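PDB 4XYH: kinetochore protein Mis16 from Schizosaccharomyces japonicus, which binds histone H4 and, independently of it, the CENP-A chaperone Scm3, and so probably serves the deposition of CENP-A at centromeres. Local coordinates for residues 54-59 and 405-410; 147-152 and 157-162; 186-191 and 196-201. All coordinates share one frame; numbering follows the deposited sequence.

Interaction 1. Residues 54-59 and 405-410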
loop_
_atom_site.group_PDB
_atom_site.type_symbol
_atom_site.label_atom_id
_atom_site.label_comp_id
_atom_site.label_asym_id
_atom_site.label_seq_id
_atom_site.Cartn_x
_atom_site.Cartn_y
_atom_site.Cartn_z
ATOM N N LEU A 54 -3.737 0.516 -9.725
ATOM C CA LEU A 54 -4.084 -0.146 -8.466
ATOM C C LEU A 54 -2.996 0.035 -7.408
ATOM O O LEU A 54 -3.186 -0.325 -6.237
ATOM C CB LEU A 54 -4.318 -1.637 -8.699
ATOM C CG LEU A 54 -5.553 -1.952 -9.537
ATOM C CD1 LEU A 54 -5.558 -3.396 -10.018
ATOM C CD2 LEU A 54 -6.779 -1.666 -8.681
ATOM N N THR A 55 -1.857 0.579 -7.821
ATOM C CA THR A 55 -0.683 0.610 -6.951
ATOM C C THR A 55 0.102 1.918 -7.082
ATOM O O THR A 55 0.134 2.541 -8.154
ATOM C CB THR A 55 0.251 -0.598 -7.260
ATOM O OG1 THR A 55 1.369 -0.612 -6.347
ATOM C CG2 THR A 55 0.761 -0.541 -8.741
ATOM N N VAL A 56 0.725 2.340 -5.984
ATOM C CA VAL A 56 1.590 3.509 -6.012
ATOM C C VAL A 56 2.634 3.372 -4.915
ATOM O O VAL A 56 2.347 2.876 -3.833
ATOM C CB VAL A 56 0.798 4.847 -5.831
ATOM C CG1 VAL A 56 0.147 4.932 -4.451
ATOM C CG2 VAL A 56 1.711 6.052 -6.033
ATOM N N GLU A 57 3.854 3.799 -5.215
ATOM C CA GLU A 57 4.952 3.771 -4.261
ATOM C C GLU A 57 5.935 4.861 -4.650
ATOM O O GLU A 57 6.260 5.009 -5.834
ATOM C CB GLU A 57 5.640 2.400 -4.235
ATOM C CG GLU A 57 6.450 2.151 -2.963
ATOM C CD GLU A 57 7.232 0.840 -2.984
ATOM O OE1 GLU A 57 7.419 0.281 -4.080
ATOM O OE2 GLU A 57 7.677 0.366 -1.907
ATOM N N TRP A 58 6.378 5.643 -3.661
ATOM C CA TRP A 58 7.437 6.638 -3.866
ATOM C C TRP A 58 8.797 5.967 -3.932
ATOM O O TRP A 58 9.112 5.135 -3.081
ATOM C CB TRP A 58 7.479 7.670 -2.733
ATOM C CG TRP A 58 6.322 8.572 -2.650
ATOM C CD1 TRP A 58 5.209 8.402 -1.887
ATOM C CD2 TRP A 58 6.155 9.808 -3.338
ATOM N NE1 TRP A 58 4.351 9.461 -2.058
ATOM C CE2 TRP A 58 4.907 10.336 -2.952
ATOM C CE3 TRP A 58 6.938 10.521 -4.249
ATOM C CZ2 TRP A 58 4.424 11.545 -3.438
ATOM C CZ3 TRP A 58 6.458 11.719 -4.733
ATOM C CH2 TRP A 58 5.211 12.222 -4.325
ATOM N N PHE A 59 9.607 6.339 -4.917
ATOM C CA PHE A 59 11.004 5.940 -4.920
ATOM C C PHE A 59 11.813 6.824 -3.960
ATOM O O PHE A 59 11.548 8.029 -3.830
ATOM C CB PHE A 59 11.604 6.042 -6.321
ATOM C CG PHE A 59 11.214 4.929 -7.253
ATOM C CD1 PHE A 59 11.883 3.722 -7.225
ATOM C CD2 PHE A 59 10.192 5.110 -8.186
ATOM C CE1 PHE A 59 11.547 2.697 -8.110
ATOM C CE2 PHE A 59 9.848 4.094 -9.074
ATOM C CZ PHE A 59 10.532 2.881 -9.036
ATOM N N ASN A 405 -9.316 6.753 -11.854
ATOM C CA ASN A 405 -8.136 7.202 -12.611
ATOM C C ASN A 405 -7.426 8.442 -12.054
ATOM O O ASN A 405 -6.617 9.066 -12.752
ATOM C CB ASN A 405 -8.507 7.492 -14.069
ATOM C CG ASN A 405 -8.900 6.250 -14.839
ATOM O OD1 ASN A 405 -9.457 5.299 -14.284
ATOM N ND2 ASN A 405 -8.598 6.248 -16.132
ATOM N N ILE A 406 -7.715 8.797 -10.806
ATOM C CA ILE A 406 -7.120 9.984 -10.211
ATOM C C ILE A 406 -5.972 9.654 -9.271
ATOM O O ILE A 406 -6.133 8.863 -8.336
ATOM C CB ILE A 406 -8.171 10.806 -9.440
ATOM C CG1 ILE A 406 -9.151 11.440 -10.420
ATOM C CG2 ILE A 406 -7.505 11.906 -8.645
ATOM C CD1 ILE A 406 -8.475 12.327 -11.422
ATOM N N LEU A 407 -4.812 10.247 -9.544
ATOM C CA LEU A 407 -3.692 10.243 -8.617
ATOM C C LEU A 407 -3.598 11.608 -7.926
ATOM O O LEU A 407 -3.614 12.642 -8.578
ATOM C CB LEU A 407 -2.377 9.926 -9.333
ATOM C CG LEU A 407 -1.112 10.213 -8.511
ATOM C CD1 LEU A 407 -1.047 9.320 -7.286
ATOM C CD2 LEU A 407 0.158 10.061 -9.349
ATOM N N GLN A 408 -3.510 11.610 -6.603
ATOM C CA GLN A 408 -3.339 12.867 -5.890
ATOM C C GLN A 408 -2.089 12.837 -5.031
ATOM O O GLN A 408 -1.810 11.851 -4.343
ATOM C CB GLN A 408 -4.561 13.185 -5.026
ATOM C CG GLN A 408 -5.566 14.055 -5.718
ATOM C CD GLN A 408 -6.891 14.147 -4.983
ATOM O OE1 GLN A 408 -7.032 13.679 -3.843
ATOM N NE2 GLN A 408 -7.882 14.746 -5.644
ATOM N N ILE A 409 -1.342 13.932 -5.102
ATOM C CA ILE A 409 -0.161 14.150 -4.298
ATOM C C ILE A 409 -0.418 15.370 -3.425
ATOM O O ILE A 409 -0.599 16.475 -3.928
ATOM C CB ILE A 409 1.084 14.341 -5.177
ATOM C CG1 ILE A 409 1.309 13.075 -6.006
ATOM C CG2 ILE A 409 2.320 14.656 -4.325
ATOM C CD1 ILE A 409 2.507 13.137 -6.923
ATOM N N TRP A 410 -0.456 15.168 -2.115
ATOM C CA TRP A 410 -0.882 16.231 -1.225
ATOM C C TRP A 410 -0.095 16.299 0.077
ATOM O O TRP A 410 0.520 15.325 0.514
ATOM C CB TRP A 410 -2.371 16.086 -0.904
ATOM C CG TRP A 410 -2.769 14.704 -0.515
ATOM C CD1 TRP A 410 -3.007 13.647 -1.359
ATOM C CD2 TRP A 410 -2.986 14.216 0.809
ATOM N NE1 TRP A 410 -3.365 12.533 -0.634
ATOM C CE2 TRP A 410 -3.360 12.855 0.698
ATOM C CE3 TRP A 410 -2.906 14.792 2.082
ATOM C CZ2 TRP A 410 -3.647 12.065 1.814
ATOM C CZ3 TRP A 410 -3.195 14.002 3.186
ATOM C CH2 TRP A 410 -3.556 12.654 3.043
#
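Trp58 and Ile409 carry most of this contact, which is made by side chains alone. The indole presents the outer rim of its benzene ring: CH2 of Trp58 lies 3.8 Å from CG2 of Ile409, and that methyl sits at the ring edge, in the ring plane, so the isoleucine abuts the indole without covering a face. The second branch of the isoleucine reaches the same corner, with CD1 of Ile409 3.9 Å from CH2 of Trp58. Both branches can do so because CG1 stands beside the backbone N (chi1 -61°) while CG2 takes the place beside the carbonyl carbon, spreading the forked side chain across the rim. A tryptophan suits its place because it is long: the CA atoms of Trp58 and Ile409 are 10.7 Å apart, and the big flat ring spans a gap no backbone bond could bridge. Two residues back on each strand the spacing is smaller and aliphatic residues suffice. Here CG2 of Val56 and CD1 of Leu407 meet loosely at 4.5 Å, and Leu401 touches both. Ala399, on the same strand 398-402, supports the indole, and Leu75 packs on it from strand 70-77. The backbone N atoms of Val56 and Trp58 are held by the side chains of Asp387 and Ser389. All four touching residues are buried, and they meet through carbon atoms alone, as befits a layer between two sheets. Strands 56-58 and 406-412 belong to different sheets, and such face-to-face packing of neighbouring blades is characteristic of the WD40 beta-propeller.

Interaction 2. Residues 147-152 and 157-162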
loop_
_atom_site.group_PDB
_atom_site.type_symbol
_atom_site.label_atom_id
_atom_site.label_comp_id
_atom_site.label_asym_id
_atom_site.label_seq_id
_atom_site.Cartn_x
_atom_site.Cartn_y
_atom_site.Cartn_z
ATOM N N ILE A 147 12.222 -4.384 -9.317
ATOM C CA ILE A 147 10.789 -4.251 -9.001
ATOM C C ILE A 147 10.123 -5.629 -9.009
ATOM O O ILE A 147 10.359 -6.439 -9.923
ATOM C CB ILE A 147 10.029 -3.350 -10.011
ATOM C CG1 ILE A 147 10.788 -2.052 -10.317
ATOM C CG2 ILE A 147 8.572 -3.080 -9.531
ATOM C CD1 ILE A 147 10.970 -1.155 -9.129
ATOM N N ALA A 148 9.316 -5.910 -7.986
ATOM C CA ALA A 148 8.453 -7.090 -8.008
ATOM C C ALA A 148 7.016 -6.641 -8.233
ATOM O O ALA A 148 6.621 -5.586 -7.745
ATOM C CB ALA A 148 8.572 -7.881 -6.716
ATOM N N THR A 149 6.235 -7.423 -8.975
ATOM C CA THR A 149 4.807 -7.127 -9.135
ATOM C C THR A 149 3.986 -8.387 -9.019
ATOM O O THR A 149 4.530 -9.479 -9.094
ATOM C CB THR A 149 4.446 -6.485 -10.511
ATOM O OG1 THR A 149 4.423 -7.494 -11.529
ATOM C CG2 THR A 149 5.403 -5.374 -10.904
ATOM N N LEU A 150 2.672 -8.226 -8.845
ATOM C CA LEU A 150 1.707 -9.324 -8.960
ATOM C C LEU A 150 0.798 -9.078 -10.159
ATOM O O LEU A 150 0.165 -8.016 -10.258
ATOM C CB LEU A 150 0.853 -9.437 -7.705
ATOM C CG LEU A 150 1.368 -10.269 -6.540
ATOM C CD1 LEU A 150 0.436 -10.085 -5.315
ATOM C CD2 LEU A 150 1.500 -11.745 -6.943
ATOM N N GLY A 151 0.709 -10.049 -11.058
ATOM C CA GLY A 151 -0.019 -9.836 -12.288
ATOM C C GLY A 151 -0.961 -10.955 -12.682
ATOM O O GLY A 151 -1.627 -11.538 -11.823
ATOM N N LEU A 152 -1.003 -11.236 -13.987
ATOM C CA LEU A 152 -1.910 -12.217 -14.577
ATOM C C LEU A 152 -1.954 -13.528 -13.806
ATOM O O LEU A 152 -0.912 -14.136 -13.527
ATOM C CB LEU A 152 -1.512 -12.486 -16.023
ATOM C CG LEU A 152 -2.397 -13.449 -16.812
ATOM C CD1 LEU A 152 -3.770 -12.824 -17.057
ATOM C CD2 LEU A 152 -1.727 -13.805 -18.126
ATOM N N TYR A 157 6.085 -11.132 -10.904
ATOM C CA TYR A 157 7.067 -10.757 -11.922
ATOM C C TYR A 157 8.215 -9.938 -11.338
ATOM O O TYR A 157 8.049 -9.197 -10.363
ATOM C CB TYR A 157 6.409 -9.978 -13.068
ATOM C CG TYR A 157 5.366 -10.784 -13.823
ATOM C CD1 TYR A 157 5.741 -11.684 -14.815
ATOM C CD2 TYR A 157 4.011 -10.655 -13.532
ATOM C CE1 TYR A 157 4.801 -12.423 -15.508
ATOM C CE2 TYR A 157 3.048 -11.404 -14.221
ATOM C CZ TYR A 157 3.458 -12.280 -15.204
ATOM O OH TYR A 157 2.534 -13.019 -15.882
ATOM N N ILE A 158 9.387 -10.079 -11.941
ATOM C CA ILE A 158 10.528 -9.272 -11.560
ATOM C C ILE A 158 11.033 -8.455 -12.741
ATOM O O ILE A 158 11.152 -8.968 -13.860
ATOM C CB ILE A 158 11.662 -10.132 -11.024
ATOM C CG1 ILE A 158 11.142 -11.016 -9.879
ATOM C CG2 ILE A 158 12.798 -9.237 -10.568
ATOM C CD1 ILE A 158 10.791 -10.257 -8.588
ATOM N N PHE A 159 11.319 -7.185 -12.481
ATOM C CA PHE A 159 11.846 -6.268 -13.487
ATOM C C PHE A 159 13.149 -5.681 -12.972
ATOM O O PHE A 159 13.231 -5.306 -11.806
ATOM C CB PHE A 159 10.858 -5.134 -13.781
ATOM C CG PHE A 159 9.517 -5.591 -14.296
ATOM C CD1 PHE A 159 8.566 -6.124 -13.429
ATOM C CD2 PHE A 159 9.185 -5.452 -15.644
ATOM C CE1 PHE A 159 7.319 -6.522 -13.902
ATOM C CE2 PHE A 159 7.942 -5.851 -16.115
ATOM C CZ PHE A 159 7.007 -6.382 -15.237
ATOM N N ASP A 160 14.171 -5.610 -13.822
ATOM C CA ASP A 160 15.420 -4.935 -13.464
ATOM C C ASP A 160 15.568 -3.647 -14.289
ATOM O O ASP A 160 15.922 -3.720 -15.467
ATOM C CB ASP A 160 16.610 -5.878 -13.700
ATOM C CG ASP A 160 17.941 -5.274 -13.273
ATOM O OD1 ASP A 160 18.013 -4.072 -12.914
ATOM O OD2 ASP A 160 18.938 -6.017 -13.294
ATOM N N LEU A 161 15.287 -2.489 -13.683
ATOM C CA LEU A 161 15.209 -1.229 -14.429
ATOM C C LEU A 161 16.565 -0.825 -15.009
ATOM O O LEU A 161 16.655 -0.066 -15.974
ATOM C CB LEU A 161 14.658 -0.102 -13.545
ATOM C CG LEU A 161 13.227 -0.307 -13.001
ATOM C CD1 LEU A 161 12.660 0.926 -12.266
ATOM C CD2 LEU A 161 12.300 -0.760 -14.096
ATOM N N ASN A 162 17.618 -1.363 -14.420
ATOM C CA ASN A 162 18.970 -1.077 -14.852
ATOM C C ASN A 162 19.324 -1.600 -16.246
ATOM O O ASN A 162 20.334 -1.208 -16.817
ATOM C CB ASN A 162 19.958 -1.645 -13.821
ATOM C CG ASN A 162 21.371 -1.221 -14.097
ATOM O OD1 ASN A 162 21.651 -0.030 -14.256
ATOM N ND2 ASN A 162 22.275 -2.192 -14.176
#
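Strands 147-150 and 157-160 run antiparallel, their axes 4.7 Å apart at closest, with hydrogen-bonded pairs Ile147-Phe159 and Thr149-Tyr157 on either side of the non-hydrogen-bonded pair Ala148-Ile158. The first pair is bonded the more straightly: N of Ile147 gives to O of Phe159 at 2.8 Å and 171°, whereas the N-H...O angle from N of Tyr157 to O of Thr149 is 157°. On the face of Ile147 and Thr149, the threonine sits against two aromatic residues of the partner strand, Tyr157 and Phe159. Its OG1 stands between the backbone N and the carbonyl carbon (chi1 78°), which brings it within 3.5 Å of CB of Tyr157 and leaves CG2 3.7 Å from CE1 of Phe159. A threonine thus offers a methyl to one ring while its hydroxyl bonds to His130. Further along, CG1 of Ile147 meets CD1 of Leu161 at 4.0 Å, an oblique crossing of branched aliphatics. The Tyr157 ring turns its edge to Gly151, whose CA lies in the ring plane 3.9 Å from CE2; a CB on this residue would collide with the ring. On the other face the small Ala148 takes CD1 of Ile158 against its CB at 3.8 Å. Tyr157 carries its hydroxyl to Glu131 and Asn155. The hairpin lies between strands 136-140 and 176-178 in its sheet, while Leu89 of strand 87-97 packs on Ile147, Thr149 and Phe159.

Interaction 3. Residues 186-191 and 196-201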
loop_
_atom_site.group_PDB
_atom_site.type_symbol
_atom_site.label_atom_id
_atom_site.label_comp_id
_atom_site.label_asym_id
_atom_site.label_seq_id
_atom_site.Cartn_x
_atom_site.Cartn_y
_atom_site.Cartn_z
ATOM N N PHE A 186 -3.099 -9.477 -4.087
ATOM C CA PHE A 186 -2.605 -8.145 -3.789
ATOM C C PHE A 186 -1.569 -8.145 -2.675
ATOM O O PHE A 186 -1.069 -7.091 -2.297
ATOM C CB PHE A 186 -3.764 -7.222 -3.402
ATOM C CG PHE A 186 -4.697 -6.920 -4.532
ATOM C CD1 PHE A 186 -5.760 -7.768 -4.816
ATOM C CD2 PHE A 186 -4.516 -5.779 -5.313
ATOM C CE1 PHE A 186 -6.634 -7.482 -5.875
ATOM C CE2 PHE A 186 -5.374 -5.483 -6.360
ATOM C CZ PHE A 186 -6.436 -6.344 -6.650
ATOM N N GLY A 187 -1.259 -9.319 -2.133
ATOM C CA GLY A 187 -0.292 -9.414 -1.059
ATOM C C GLY A 187 1.118 -9.575 -1.596
ATOM O O GLY A 187 1.430 -10.566 -2.269
ATOM N N LEU A 188 1.975 -8.614 -1.282
ATOM C CA LEU A 188 3.341 -8.586 -1.807
ATOM C C LEU A 188 4.253 -7.767 -0.902
ATOM O O LEU A 188 3.911 -6.657 -0.519
ATOM C CB LEU A 188 3.360 -7.996 -3.220
ATOM C CG LEU A 188 4.733 -7.713 -3.853
ATOM C CD1 LEU A 188 5.470 -8.997 -4.105
ATOM C CD2 LEU A 188 4.562 -6.961 -5.170
ATOM N N GLY A 189 5.422 -8.298 -0.565
ATOM C CA GLY A 189 6.337 -7.548 0.266
ATOM C C GLY A 189 7.739 -8.126 0.260
ATOM O O GLY A 189 7.913 -9.355 0.330
ATOM N N TRP A 190 8.729 -7.239 0.175
ATOM C CA TRP A 190 10.127 -7.634 0.251
ATOM C C TRP A 190 10.616 -7.800 1.687
ATOM O O TRP A 190 10.092 -7.180 2.629
ATOM C CB TRP A 190 11.009 -6.607 -0.425
ATOM C CG TRP A 190 10.849 -6.511 -1.891
ATOM C CD1 TRP A 190 10.054 -5.638 -2.580
ATOM C CD2 TRP A 190 11.545 -7.287 -2.871
ATOM N NE1 TRP A 190 10.221 -5.829 -3.934
ATOM C CE2 TRP A 190 11.122 -6.842 -4.135
ATOM C CE3 TRP A 190 12.493 -8.310 -2.800
ATOM C CZ2 TRP A 190 11.612 -7.394 -5.322
ATOM C CZ3 TRP A 190 12.975 -8.859 -3.984
ATOM C CH2 TRP A 190 12.532 -8.398 -5.222
ATOM N N ASN A 191 11.623 -8.653 1.835
ATOM C CA ASN A 191 12.359 -8.812 3.074
ATOM C C ASN A 191 13.374 -7.669 3.214
ATOM O O ASN A 191 14.138 -7.392 2.279
ATOM C CB ASN A 191 13.044 -10.180 3.080
ATOM C CG ASN A 191 13.540 -10.593 4.465
ATOM O OD1 ASN A 191 14.281 -9.859 5.128
ATOM N ND2 ASN A 191 13.124 -11.777 4.908
ATOM N N GLY A 196 16.732 -9.887 -1.621
ATOM C CA GLY A 196 16.318 -10.818 -2.652
ATOM C C GLY A 196 15.184 -11.735 -2.249
ATOM O O GLY A 196 14.616 -12.430 -3.088
ATOM N N THR A 197 14.847 -11.750 -0.969
ATOM C CA THR A 197 13.721 -12.564 -0.509
ATOM C C THR A 197 12.433 -11.722 -0.463
ATOM O O THR A 197 12.472 -10.564 -0.059
ATOM C CB THR A 197 14.010 -13.178 0.875
ATOM O OG1 THR A 197 14.983 -14.217 0.726
ATOM C CG2 THR A 197 12.733 -13.757 1.509
ATOM N N LEU A 198 11.314 -12.288 -0.913
ATOM C CA LEU A 198 10.029 -11.587 -0.883
ATOM C C LEU A 198 8.891 -12.574 -0.662
ATOM O O LEU A 198 9.087 -13.793 -0.733
ATOM C CB LEU A 198 9.780 -10.815 -2.182
ATOM C CG LEU A 198 9.599 -11.658 -3.451
ATOM C CD1 LEU A 198 8.731 -10.940 -4.458
ATOM C CD2 LEU A 198 10.964 -11.963 -4.065
ATOM N N ALA A 199 7.700 -12.054 -0.412
ATOM C CA ALA A 199 6.545 -12.923 -0.202
ATOM C C ALA A 199 5.316 -12.421 -0.937
ATOM O O ALA A 199 5.151 -11.213 -1.145
ATOM C CB ALA A 199 6.247 -13.052 1.287
ATOM N N THR A 200 4.444 -13.357 -1.312
ATOM C CA THR A 200 3.183 -13.018 -1.953
ATOM C C THR A 200 2.013 -13.813 -1.350
ATOM O O THR A 200 2.198 -14.929 -0.856
ATOM C CB THR A 200 3.233 -13.288 -3.462
ATOM O OG1 THR A 200 3.550 -14.670 -3.686
ATOM C CG2 THR A 200 4.284 -12.418 -4.123
ATOM N N GLY A 201 0.819 -13.222 -1.393
ATOM C CA GLY A 201 -0.398 -13.864 -0.948
ATOM C C GLY A 201 -1.517 -13.439 -1.887
ATOM O O GLY A 201 -1.593 -12.274 -2.284
HETATM O O HOH W 1 -4.773 -10.901 -2.296
HETATM O O HOH W 2 14.902 -7.822 -0.505
#
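Leu198 lies alongside Trp190 and lays its CB over one face of the six-membered ring, toward the rim, a CH-pi contact 4.2 Å from the ring centroid; CD2 of Leu198 reaches CZ3 of Trp190 at 3.7 Å. The leucine CG takes the crowded position between the backbone N and carbonyl carbon (chi1 66°), and the other methyl, CD1, meets CD1 of Leu188 at 3.8 Å. Leu188 rests that CD1 on CG2 of Thr200, 3.6 Å away, so one face of the hairpin is a continuous row of apolar groups. On the opposite face only Ala199, among the paired residues, brings a side chain, a single methyl; Gly187, Gly189 and Gly201 have none. At Gly187 a CB would run into O of Gly201. Backbone bonds lock this register, among them N of Asn191 to O of Thr197 at 2.8 Å. Farther out, NE1 of Trp190 gives to the carbonyl of Arg138, while OG1 of Thr200 is bonded to His181 and Trp210. Replacing Trp190 with an alanine would probably leave a gap over Leu198 and deprive the Arg138 carbonyl of its indole donor. OD1 of Asn191 accepts from the backbone N of Ile193 and Gln194, bracing the turn, while ND2 gives to the backbone carbonyl of Glu248, outside the hairpin. An antiparallel hairpin packed against the preceding blade, with a Thr-His-Trp hydrogen-bonded set, is typical of a WD40 propeller blade.

In the fold
From the N terminus, the chain first lays down 54-59, whose partner, 405-410, comes only near the C terminus, so interaction 1 closes a loop of 345 residues around nearly the whole propeller. Interactions 2 and 3 both fall within that loop, in series: each is a short hairpin with four residues between its segments, and the second opens after the first has closed. They belong to adjacent sheets, with centres about 12 Å apart, and touch directly, CB of Ala148 lying 3.4 Å from CZ2 of Trp190. Interaction 1 reaches both, Phe59 packing on Ile147 and Leu54 on Phe186, so early chain, late chain and two intervening blades are tied together.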